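PDB 3HRG: DUF3822 family protein from Bacteroides thetaiotaomicron VPI-5482, which is of unknown function but adopts an actin-like ATPase fold, which hints at, without proving, nucleotide binding. Local coordinates for residues A74-T79 / S187-Q192; M108-K113 / Q143-I148; Y199-W204 / K233-Q238. All coordinates share one frame; numbering follows the deposited sequence. Where two conformers were deposited one is given.

Contact 1 of 3, residues A74-T79 / S187-Q192; sequences ASKRFT and SFECMQ
Lys-76 and Ser-187 bring their CA atoms to 5.1 Å, where the turn leading into strand 78-82 meets the end of strand 181-189. A water lies between the two backbones, 2.9 Å from Lys-76 O and 2.8 Å from Ser-187 O, close enough to bond to either carbonyl. The CB of Ser-187 is directed at the turn. Its OG stands anti to the backbone N (chi1 -178°) and reaches Lys-76 CB at 3.2 Å. The main polar partner of the hydroxyl is Asp-173 OD1, on the neighbouring strand 171-178. The Phe-78 ring comes in beside the same serine, with CE2 3.7 Å from Ser-187 CB. Farther out, the Lys-76 chain crosses that of Glu-189 at a slant, and Lys-76 CE lies 3.9 Å from Glu-189 OE1. Within 74-79, Ser-75 OG accepts from Arg-77 N at 3.0 Å, an ST turn that shapes the bend. Ser-75 OG and Lys-76 N also bind an unidentified ligand, probably from the crystallisation liquor. The contact thus joins two beta sheets of the actin-like fold. Lys-76 NZ and Glu-189 OE1 are 4.6 Å apart, so any attraction between them is probably long-range, and the direct contacts are mainly van der Waals.

Contact 2 of 3, residues M108-K113 / Q143-I148; sequences MYNILK and QSTPLI
Asn-110 and Thr-145 make the one hydrogen bond between segments 108-113 and 143-148. Thr-145 OG1 donates to Asn-110 OD1 at 2.7 Å. It arrives in the carbonyl plane, on a lone pair, at a C=O...donor angle of 118°. The threonine hydroxyl lies beside its own backbone N (chi1 -61°), which turns OG1 to the amide and leaves CG2 for apolar contact. OD1 also accepts from Ser-142 N, while ND2 donates to Phe-140 O. Both ends of the buried amide are therefore engaged, which fixes its rotation. Strand 105-112 is an outer strand of a three-stranded antiparallel sheet. Its segment 108-112 runs nearly parallel to helix segment 144-148, with the axes 14° apart in direction and 9.5 Å at closest approach. In the actin-like fold, the contact ties this small sheet to the helix that follows strand 139-142.

The apolar contacts belong to Leu-112, whose two methyls divide the work. CD1 packs on Thr-145 CG2 at 3.6 Å. CD2 meets Ile-148 CG2 at 3.7 Å, the leucine and isoleucine chains crossing at about a right angle. From the neighbouring strand 117-124, Ile-119 touches both Thr-145 and Ile-148.

Contact 3 of 3, residues Y199-W204 / K233-Q238; sequences YLLYVW and KKFILQ
Trp-204 swings its indole out with CG anti to the backbone N (chi1 -165°), while Ile-236 sets CG1 anti to its carbonyl carbon (chi1 -57°). These torsions bring the two side chains together from opposite directions, with the isoleucine laid over one face of the indole. Ile-236 CG1 makes a CH-pi contact, 4.0 Å from the centroid of the Trp-204 six-membered ring and only 4° off its normal. The two methyls of the isoleucine spread over the ring: CD1 lies 3.7 Å from Trp-204 CE3, and CG2 lies 3.5 Å from Trp-204 CH2. The contact joins helix 193-206 to the end of helix 225-235, where the chain turns toward strand 239-241. Strand 239-241 is an outer strand of the five-stranded mixed sheet in this part of the actin-like fold. Leu-216 of strand 215-220 touches both Trp-204 and Ile-236, and Phe-209 meets the indole edge-to-face. An alanine in place of Trp-204 would probably leave a gap beneath Ile-236 and deprive CG1 and CG2 of their aromatic support.

Leu-201, one turn earlier, forms the outer part of the contact. Its CD1 approaches Phe-235 CD2 at 3.8 Å, the two side chains crossing at about a right angle. Its other methyl, CD2, lies 3.9 Å from Ile-236 CD1.

Overall arrangement
Contact 2 is nested in the chain loop closed by contact 1, and contact 3 follows both. Contacts 1 and 2 have centres about 16 Å apart and share the three-stranded antiparallel sheet. They touch where Phe-78 CZ approaches Ser-144 OG at 3.2 Å. Contact 3 lies about 18 Å from contact 1, centre to centre. The two are joined by strand 181-189 and the following helix 193-206, with the rings of Phe-188 and Tyr-199 stacked. Contacts 2 and 3 do not touch; their centres are about 26 Å apart. Two five-stranded sheets share the strand order 3-2-1-4-5, consistent with the duplicated core of actin-like ATPases. Contact 1 lies where the three-stranded sheet meets the second five-stranded sheet, probably at the boundary between the two halves.

Contact 1 of 3, residues A74-T79 / S187-Q192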
loop_
_atom_site.group_PDB
_atom_site.type_symbol
_atom_site.label_atom_id
_atom_site.label_comp_id
_atom_site.label_asym_id
_atom_site.label_seq_id
_atom_site.Cartn_x
_atom_site.Cartn_y
_atom_site.Cartn_z
ATOM N N ALA A 74 -4.077 -3.061 -2.323
ATOM C CA ALA A 74 -2.984 -2.514 -3.116
ATOM C C ALA A 74 -3.579 -2.195 -4.472
ATOM O O ALA A 74 -3.942 -3.098 -5.243
ATOM C CB ALA A 74 -1.855 -3.498 -3.254
ATOM N N SER A 75 -3.658 -0.916 -4.795
ATOM C CA SER A 75 -4.305 -0.463 -6.035
ATOM C C SER A 75 -3.924 0.965 -6.348
ATOM O O SER A 75 -3.517 1.716 -5.451
ATOM C CB SER A 75 -5.821 -0.517 -5.792
ATOM O OG SER A 75 -6.565 0.112 -6.796
ATOM N N LYS A 76 -4.071 1.368 -7.606
ATOM C CA LYS A 76 -3.802 2.771 -7.950
ATOM C C LYS A 76 -5.008 3.630 -7.683
ATOM O O LYS A 76 -4.925 4.866 -7.814
ATOM C CB LYS A 76 -3.408 2.926 -9.428
ATOM C CG LYS A 76 -4.451 2.587 -10.436
ATOM C CD LYS A 76 -3.811 2.661 -11.864
ATOM C CE LYS A 76 -4.474 1.703 -12.766
ATOM N NZ LYS A 76 -4.108 0.308 -12.343
ATOM N N ARG A 77 -6.134 3.010 -7.316
ATOM C CA ARG A 77 -7.398 3.731 -7.164
ATOM C C ARG A 77 -7.557 4.311 -5.777
ATOM O O ARG A 77 -8.335 3.824 -4.982
ATOM C CB ARG A 77 -8.571 2.838 -7.552
ATOM C CG ARG A 77 -8.500 2.434 -9.052
ATOM C CD ARG A 77 -9.641 1.608 -9.523
ATOM N NE ARG A 77 -10.891 2.356 -9.458
ATOM C CZ ARG A 77 -11.315 3.235 -10.373
ATOM N NH1 ARG A 77 -10.614 3.517 -11.476
ATOM N NH2 ARG A 77 -12.467 3.846 -10.182
ATOM N N PHE A 78 -6.771 5.356 -5.515
ATOM C CA PHE A 78 -6.832 6.082 -4.249
ATOM C C PHE A 78 -6.514 7.532 -4.535
ATOM O O PHE A 78 -5.875 7.872 -5.546
ATOM C CB PHE A 78 -5.882 5.557 -3.146
ATOM C CG PHE A 78 -4.409 5.767 -3.443
ATOM C CD1 PHE A 78 -3.757 6.945 -3.090
ATOM C CD2 PHE A 78 -3.708 4.801 -4.107
ATOM C CE1 PHE A 78 -2.419 7.118 -3.361
ATOM C CE2 PHE A 78 -2.364 4.964 -4.387
ATOM C CZ PHE A 78 -1.723 6.150 -4.032
ATOM N N THR A 79 -6.985 8.385 -3.632
ATOM C CA THR A 79 -6.785 9.812 -3.710
ATOM C C THR A 79 -6.499 10.367 -2.314
ATOM O O THR A 79 -7.201 10.040 -1.354
ATOM C CB THR A 79 -8.038 10.492 -4.233
ATOM O OG1 THR A 79 -8.222 10.163 -5.608
ATOM C CG2 THR A 79 -7.925 12.033 -4.078
ATOM N N SER A 187 -0.505 7.410 -7.591
ATOM C CA SER A 187 -0.103 6.202 -8.255
ATOM C C SER A 187 -0.265 6.384 -9.754
ATOM O O SER A 187 -1.236 7.022 -10.198
ATOM C CB SER A 187 -0.928 5.049 -7.773
ATOM O OG SER A 187 -0.513 3.838 -8.374
ATOM N N PHE A 188 0.669 5.818 -10.514
ATOM C CA PHE A 188 0.664 5.930 -11.970
ATOM C C PHE A 188 0.814 4.560 -12.606
ATOM O O PHE A 188 1.697 3.755 -12.226
ATOM C CB PHE A 188 1.811 6.834 -12.436
ATOM C CG PHE A 188 1.859 8.182 -11.752
ATOM C CD1 PHE A 188 2.474 8.330 -10.509
ATOM C CD2 PHE A 188 1.299 9.312 -12.356
ATOM C CE1 PHE A 188 2.530 9.591 -9.861
ATOM C CE2 PHE A 188 1.348 10.572 -11.719
ATOM C CZ PHE A 188 1.966 10.708 -10.469
ATOM N N GLU A 189 -0.021 4.315 -13.606
ATOM C CA GLU A 189 -0.008 3.070 -14.329
ATOM C C GLU A 189 1.262 3.031 -15.172
ATOM O O GLU A 189 1.556 3.975 -15.926
ATOM C CB GLU A 189 -1.225 2.955 -15.228
ATOM C CG GLU A 189 -1.360 1.598 -15.906
ATOM C CD GLU A 189 -2.690 1.391 -16.613
ATOM O OE1 GLU A 189 -3.606 2.252 -16.515
ATOM O OE2 GLU A 189 -2.813 0.341 -17.268
ATOM N N CYS A 190 2.035 1.968 -15.000
ATOM C CA CYS A 190 3.238 1.777 -15.758
ATOM C C CYS A 190 3.708 0.363 -15.509
ATOM O O CYS A 190 3.582 -0.156 -14.397
ATOM C CB CYS A 190 4.330 2.805 -15.451
ATOM S SG CYS A 190 4.771 3.172 -13.829
HETATM N N MSE A 191 4.193 -0.224 -16.607
HETATM C CA MSE A 191 4.604 -1.611 -16.735
HETATM C C MSE A 191 6.122 -1.820 -16.907
HETATM O O MSE A 191 6.650 -2.896 -16.574
HETATM C CB MSE A 191 3.992 -2.184 -18.037
HETATM C CG MSE A 191 2.606 -1.644 -18.620
HETATM SE SE MSE A 191 0.806 -2.081 -17.890
HETATM C CE MSE A 191 0.812 -0.940 -16.344
ATOM N N GLN A 192 6.787 -0.844 -17.532
ATOM C CA GLN A 192 8.190 -0.914 -17.858
ATOM C C GLN A 192 9.021 0.228 -17.442
ATOM O O GLN A 192 8.523 1.295 -17.068
ATOM C CB GLN A 192 8.302 -1.188 -19.348
ATOM C CG GLN A 192 7.715 -0.183 -20.246
ATOM C CD GLN A 192 7.229 -0.828 -21.496
ATOM O OE1 GLN A 192 7.529 -1.995 -21.783
ATOM N NE2 GLN A 192 6.424 -0.094 -22.237
HETATM O O HOH W 1 -3.855 7.141 -9.302
#

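Contact 2 of 3, residues M108-K113 / Q143-I148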
loop_
_atom_site.group_PDB
_atom_site.type_symbol
_atom_site.label_atom_id
_atom_site.label_comp_id
_atom_site.label_asym_id
_atom_site.label_seq_id
_atom_site.Cartn_x
_atom_site.Cartn_y
_atom_site.Cartn_z
HETATM N N MSE A 108 -14.280 3.947 0.103
HETATM C CA MSE A 108 -14.022 3.976 1.535
HETATM C C MSE A 108 -12.947 5.014 1.795
HETATM O O MSE A 108 -12.400 5.567 0.853
HETATM C CB MSE A 108 -13.472 2.639 1.983
HETATM C CG MSE A 108 -14.192 1.447 1.413
HETATM SE SE MSE A 108 -13.626 -0.154 2.291
HETATM C CE MSE A 108 -14.453 0.227 4.037
ATOM N N TYR A 109 -12.659 5.281 3.057
ATOM C CA TYR A 109 -11.586 6.197 3.386
ATOM C C TYR A 109 -10.956 5.892 4.749
ATOM O O TYR A 109 -11.615 5.368 5.632
ATOM C CB TYR A 109 -12.048 7.652 3.345
ATOM C CG TYR A 109 -13.023 8.034 4.390
ATOM C CD1 TYR A 109 -12.592 8.493 5.631
ATOM C CD2 TYR A 109 -14.391 7.935 4.173
ATOM C CE1 TYR A 109 -13.504 8.841 6.631
ATOM C CE2 TYR A 109 -15.294 8.310 5.141
ATOM C CZ TYR A 109 -14.837 8.751 6.375
ATOM O OH TYR A 109 -15.732 9.113 7.356
ATOM N N ASN A 110 -9.672 6.223 4.867
ATOM C CA ASN A 110 -8.927 6.144 6.093
ATOM C C ASN A 110 -8.421 7.531 6.491
ATOM O O ASN A 110 -7.778 8.201 5.691
ATOM C CB ASN A 110 -7.674 5.323 5.933
ATOM C CG ASN A 110 -7.925 3.898 5.471
ATOM O OD1 ASN A 110 -7.140 3.392 4.670
ATOM N ND2 ASN A 110 -8.979 3.244 5.967
ATOM N N ILE A 111 -8.661 7.915 7.736
ATOM C CA ILE A 111 -8.146 9.139 8.268
ATOM C C ILE A 111 -6.797 8.851 8.965
ATOM O O ILE A 111 -6.715 7.984 9.842
ATOM C CB ILE A 111 -9.104 9.766 9.288
ATOM C CG1 ILE A 111 -10.420 10.111 8.605
ATOM C CG2 ILE A 111 -8.469 11.067 9.907
ATOM C CD1 ILE A 111 -11.545 10.547 9.567
ATOM N N LEU A 112 -5.762 9.568 8.561
ATOM C CA LEU A 112 -4.444 9.460 9.170
ATOM C C LEU A 112 -4.326 10.701 10.049
ATOM O O LEU A 112 -3.811 11.722 9.614
ATOM C CB LEU A 112 -3.349 9.379 8.117
ATOM C CG LEU A 112 -3.260 8.143 7.212
ATOM C CD1 LEU A 112 -4.471 7.896 6.269
ATOM C CD2 LEU A 112 -1.948 8.217 6.408
ATOM N N LYS A 113 -4.838 10.613 11.282
ATOM C CA LYS A 113 -4.874 11.790 12.206
ATOM C C LYS A 113 -3.501 12.419 12.476
ATOM O O LYS A 113 -3.336 13.639 12.338
ATOM C CB LYS A 113 -5.549 11.419 13.540
ATOM C CG LYS A 113 -5.733 12.599 14.492
ATOM N N GLN A 143 -3.557 0.384 0.846
ATOM C CA GLN A 143 -2.154 0.049 1.144
ATOM C C GLN A 143 -1.368 1.352 1.417
ATOM O O GLN A 143 -0.428 1.358 2.226
ATOM C CB GLN A 143 -1.529 -0.756 0.016
ATOM C CG GLN A 143 -0.068 -1.075 0.228
ATOM C CD GLN A 143 0.592 -1.700 -0.936
ATOM O OE1 GLN A 143 0.465 -1.215 -2.059
ATOM N NE2 GLN A 143 1.397 -2.741 -0.681
ATOM N N SER A 144 -1.773 2.445 0.764
ATOM C CA SER A 144 -1.158 3.747 0.972
ATOM C C SER A 144 -1.224 4.273 2.422
ATOM O O SER A 144 -0.327 5.012 2.846
ATOM C CB SER A 144 -1.768 4.765 0.046
ATOM O OG SER A 144 -1.453 4.485 -1.313
ATOM N N THR A 145 -2.244 3.876 3.179
ATOM C CA THR A 145 -2.401 4.343 4.567
ATOM C C THR A 145 -1.215 3.948 5.496
ATOM O O THR A 145 -0.539 4.847 6.029
ATOM C CB THR A 145 -3.771 3.961 5.087
ATOM O OG1 THR A 145 -4.756 4.604 4.261
ATOM C CG2 THR A 145 -3.936 4.347 6.565
ATOM N N PRO A 146 -0.948 2.639 5.694
ATOM C CA PRO A 146 0.234 2.313 6.486
ATOM C C PRO A 146 1.553 2.763 5.839
ATOM O O PRO A 146 2.485 3.054 6.565
ATOM C CB PRO A 146 0.193 0.768 6.565
ATOM C CG PRO A 146 -0.744 0.371 5.434
ATOM C CD PRO A 146 -1.730 1.421 5.373
ATOM N N LEU A 147 1.646 2.802 4.505
ATOM C CA LEU A 147 2.885 3.216 3.859
ATOM C C LEU A 147 3.215 4.683 4.184
ATOM O O LEU A 147 4.349 5.003 4.513
ATOM C CB LEU A 147 2.872 2.968 2.352
ATOM C CG LEU A 147 3.001 1.524 1.847
ATOM C CD1 LEU A 147 3.021 1.473 0.317
ATOM C CD2 LEU A 147 4.248 0.844 2.383
ATOM N N ILE A 148 2.215 5.542 4.138
ATOM C CA ILE A 148 2.403 6.961 4.455
ATOM C C ILE A 148 2.803 7.145 5.898
ATOM O O ILE A 148 3.747 7.884 6.179
ATOM C CB ILE A 148 1.133 7.771 4.169
ATOM C CG1 ILE A 148 0.970 7.881 2.666
ATOM C CG2 ILE A 148 1.221 9.165 4.811
ATOM C CD1 ILE A 148 -0.366 8.400 2.195
#

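Contact 3 of 3, residues Y199-W204 / K233-Q238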
loop_
_atom_site.group_PDB
_atom_site.type_symbol
_atom_site.label_atom_id
_atom_site.label_comp_id
_atom_site.label_asym_id
_atom_site.label_seq_id
_atom_site.Cartn_x
_atom_site.Cartn_y
_atom_site.Cartn_z
ATOM N N TYR A 199 7.449 8.806 -14.790
ATOM C CA TYR A 199 6.633 9.353 -13.693
ATOM C C TYR A 199 7.447 9.804 -12.491
ATOM O O TYR A 199 7.108 10.797 -11.870
ATOM C CB TYR A 199 5.485 8.396 -13.309
ATOM C CG TYR A 199 4.439 8.293 -14.394
ATOM C CD1 TYR A 199 3.582 9.371 -14.678
ATOM C CD2 TYR A 199 4.279 7.129 -15.133
ATOM C CE1 TYR A 199 2.649 9.297 -15.700
ATOM C CE2 TYR A 199 3.341 7.026 -16.116
ATOM C CZ TYR A 199 2.527 8.117 -16.414
ATOM O OH TYR A 199 1.599 7.992 -17.397
ATOM N N LEU A 200 8.533 9.116 -12.186
ATOM C CA LEU A 200 9.399 9.476 -11.066
ATOM C C LEU A 200 10.000 10.845 -11.329
ATOM O O LEU A 200 9.958 11.710 -10.470
ATOM C CB LEU A 200 10.498 8.450 -10.870
ATOM C CG LEU A 200 10.064 7.120 -10.257
ATOM C CD1 LEU A 200 11.128 6.062 -10.458
ATOM C CD2 LEU A 200 9.735 7.285 -8.783
ATOM N N LEU A 201 10.488 11.060 -12.560
ATOM C CA LEU A 201 11.071 12.343 -12.920
ATOM C C LEU A 201 10.043 13.455 -13.053
ATOM O O LEU A 201 10.361 14.638 -12.794
ATOM C CB LEU A 201 11.924 12.226 -14.194
ATOM C CG LEU A 201 13.140 11.264 -14.075
ATOM C CD1 LEU A 201 13.940 11.132 -15.423
ATOM C CD2 LEU A 201 14.067 11.674 -12.936
ATOM N N TYR A 202 8.842 13.107 -13.505
ATOM C CA TYR A 202 7.763 14.081 -13.613
ATOM C C TYR A 202 7.462 14.643 -12.213
ATOM O O TYR A 202 7.389 15.850 -12.025
ATOM C CB TYR A 202 6.478 13.464 -14.182
ATOM C CG TYR A 202 5.390 14.480 -14.277
ATOM C CD1 TYR A 202 5.281 15.277 -15.384
ATOM C CD2 TYR A 202 4.491 14.675 -13.233
ATOM C CE1 TYR A 202 4.332 16.244 -15.465
ATOM C CE2 TYR A 202 3.523 15.666 -13.308
ATOM C CZ TYR A 202 3.455 16.434 -14.431
ATOM O OH TYR A 202 2.507 17.417 -14.573
ATOM N N VAL A 203 7.248 13.758 -11.259
ATOM C CA VAL A 203 6.936 14.198 -9.900
ATOM C C VAL A 203 8.119 14.959 -9.275
ATOM O O VAL A 203 7.936 15.917 -8.564
ATOM C CB VAL A 203 6.497 13.035 -8.998
ATOM C CG1 VAL A 203 6.287 13.523 -7.546
ATOM C CG2 VAL A 203 5.205 12.349 -9.578
ATOM N N TRP A 204 9.338 14.520 -9.536
ATOM C CA TRP A 204 10.501 15.198 -9.013
ATOM C C TRP A 204 10.499 16.665 -9.449
ATOM O O TRP A 204 10.791 17.565 -8.659
ATOM C CB TRP A 204 11.791 14.525 -9.526
ATOM C CG TRP A 204 13.053 14.922 -8.761
ATOM C CD1 TRP A 204 13.848 16.013 -8.963
ATOM C CD2 TRP A 204 13.640 14.184 -7.697
ATOM N NE1 TRP A 204 14.880 16.012 -8.044
ATOM C CE2 TRP A 204 14.777 14.886 -7.269
ATOM C CE3 TRP A 204 13.283 13.017 -7.031
ATOM C CZ2 TRP A 204 15.565 14.449 -6.203
ATOM C CZ3 TRP A 204 14.077 12.564 -5.991
ATOM C CH2 TRP A 204 15.221 13.285 -5.589
ATOM N N LYS A 233 19.936 7.555 -12.030
ATOM C CA LYS A 233 21.180 8.144 -11.497
ATOM C C LYS A 233 21.724 9.306 -12.330
ATOM O O LYS A 233 22.526 10.091 -11.840
ATOM C CB LYS A 233 22.292 7.098 -11.312
ATOM C CG LYS A 233 22.192 6.223 -10.062
ATOM C CD LYS A 233 23.487 5.412 -9.908
ATOM C CE LYS A 233 23.573 4.648 -8.583
ATOM N NZ LYS A 233 22.551 3.567 -8.443
ATOM N N LYS A 234 21.293 9.411 -13.594
ATOM C CA LYS A 234 21.742 10.517 -14.419
ATOM C C LYS A 234 21.161 11.848 -13.902
ATOM O O LYS A 234 21.756 12.894 -14.068
ATOM C CB LYS A 234 21.261 10.355 -15.859
ATOM C CG LYS A 234 21.782 9.134 -16.593
ATOM C CD LYS A 234 21.319 9.145 -18.046
ATOM C CE LYS A 234 21.944 7.958 -18.797
ATOM N NZ LYS A 234 21.549 7.963 -20.236
ATOM N N PHE A 235 19.987 11.774 -13.286
ATOM C CA PHE A 235 19.254 12.935 -12.828
ATOM C C PHE A 235 19.172 13.084 -11.306
ATOM O O PHE A 235 19.195 14.202 -10.793
ATOM C CB PHE A 235 17.829 12.829 -13.389
ATOM C CG PHE A 235 17.766 12.925 -14.877
ATOM C CD1 PHE A 235 17.784 14.167 -15.494
ATOM C CD2 PHE A 235 17.694 11.784 -15.669
ATOM C CE1 PHE A 235 17.756 14.266 -16.867
ATOM C CE2 PHE A 235 17.680 11.884 -17.074
ATOM C CZ PHE A 235 17.700 13.113 -17.650
ATOM N N ILE A 236 19.073 11.965 -10.589
ATOM C CA ILE A 236 18.915 11.983 -9.134
ATOM C C ILE A 236 20.194 11.430 -8.566
ATOM O O ILE A 236 20.504 10.230 -8.691
ATOM C CB ILE A 236 17.718 11.182 -8.698
ATOM C CG1 ILE A 236 16.445 11.726 -9.386
ATOM C CG2 ILE A 236 17.610 11.227 -7.148
ATOM C CD1 ILE A 236 15.266 10.798 -9.296
ATOM N N LEU A 237 20.944 12.302 -7.917
ATOM C CA LEU A 237 22.239 11.902 -7.397
ATOM C C LEU A 237 22.178 11.034 -6.127
ATOM O O LEU A 237 23.149 10.349 -5.850
ATOM C CB LEU A 237 23.134 13.135 -7.233
ATOM C CG LEU A 237 23.331 13.955 -8.538
ATOM C CD1 LEU A 237 24.294 15.150 -8.344
ATOM C CD2 LEU A 237 23.802 13.069 -9.698
ATOM N N GLN A 238 21.067 11.050 -5.389
ATOM C CA GLN A 238 20.924 10.258 -4.154
ATOM C C GLN A 238 19.751 9.280 -4.357
ATOM O O GLN A 238 18.586 9.646 -4.132
ATOM C CB GLN A 238 20.664 11.161 -2.924
ATOM C CG GLN A 238 21.580 12.439 -2.781
ATOM C CD GLN A 238 23.053 12.172 -2.798
ATOM O OE1 GLN A 238 23.511 11.120 -2.344
ATOM N NE2 GLN A 238 23.842 13.169 -3.281
#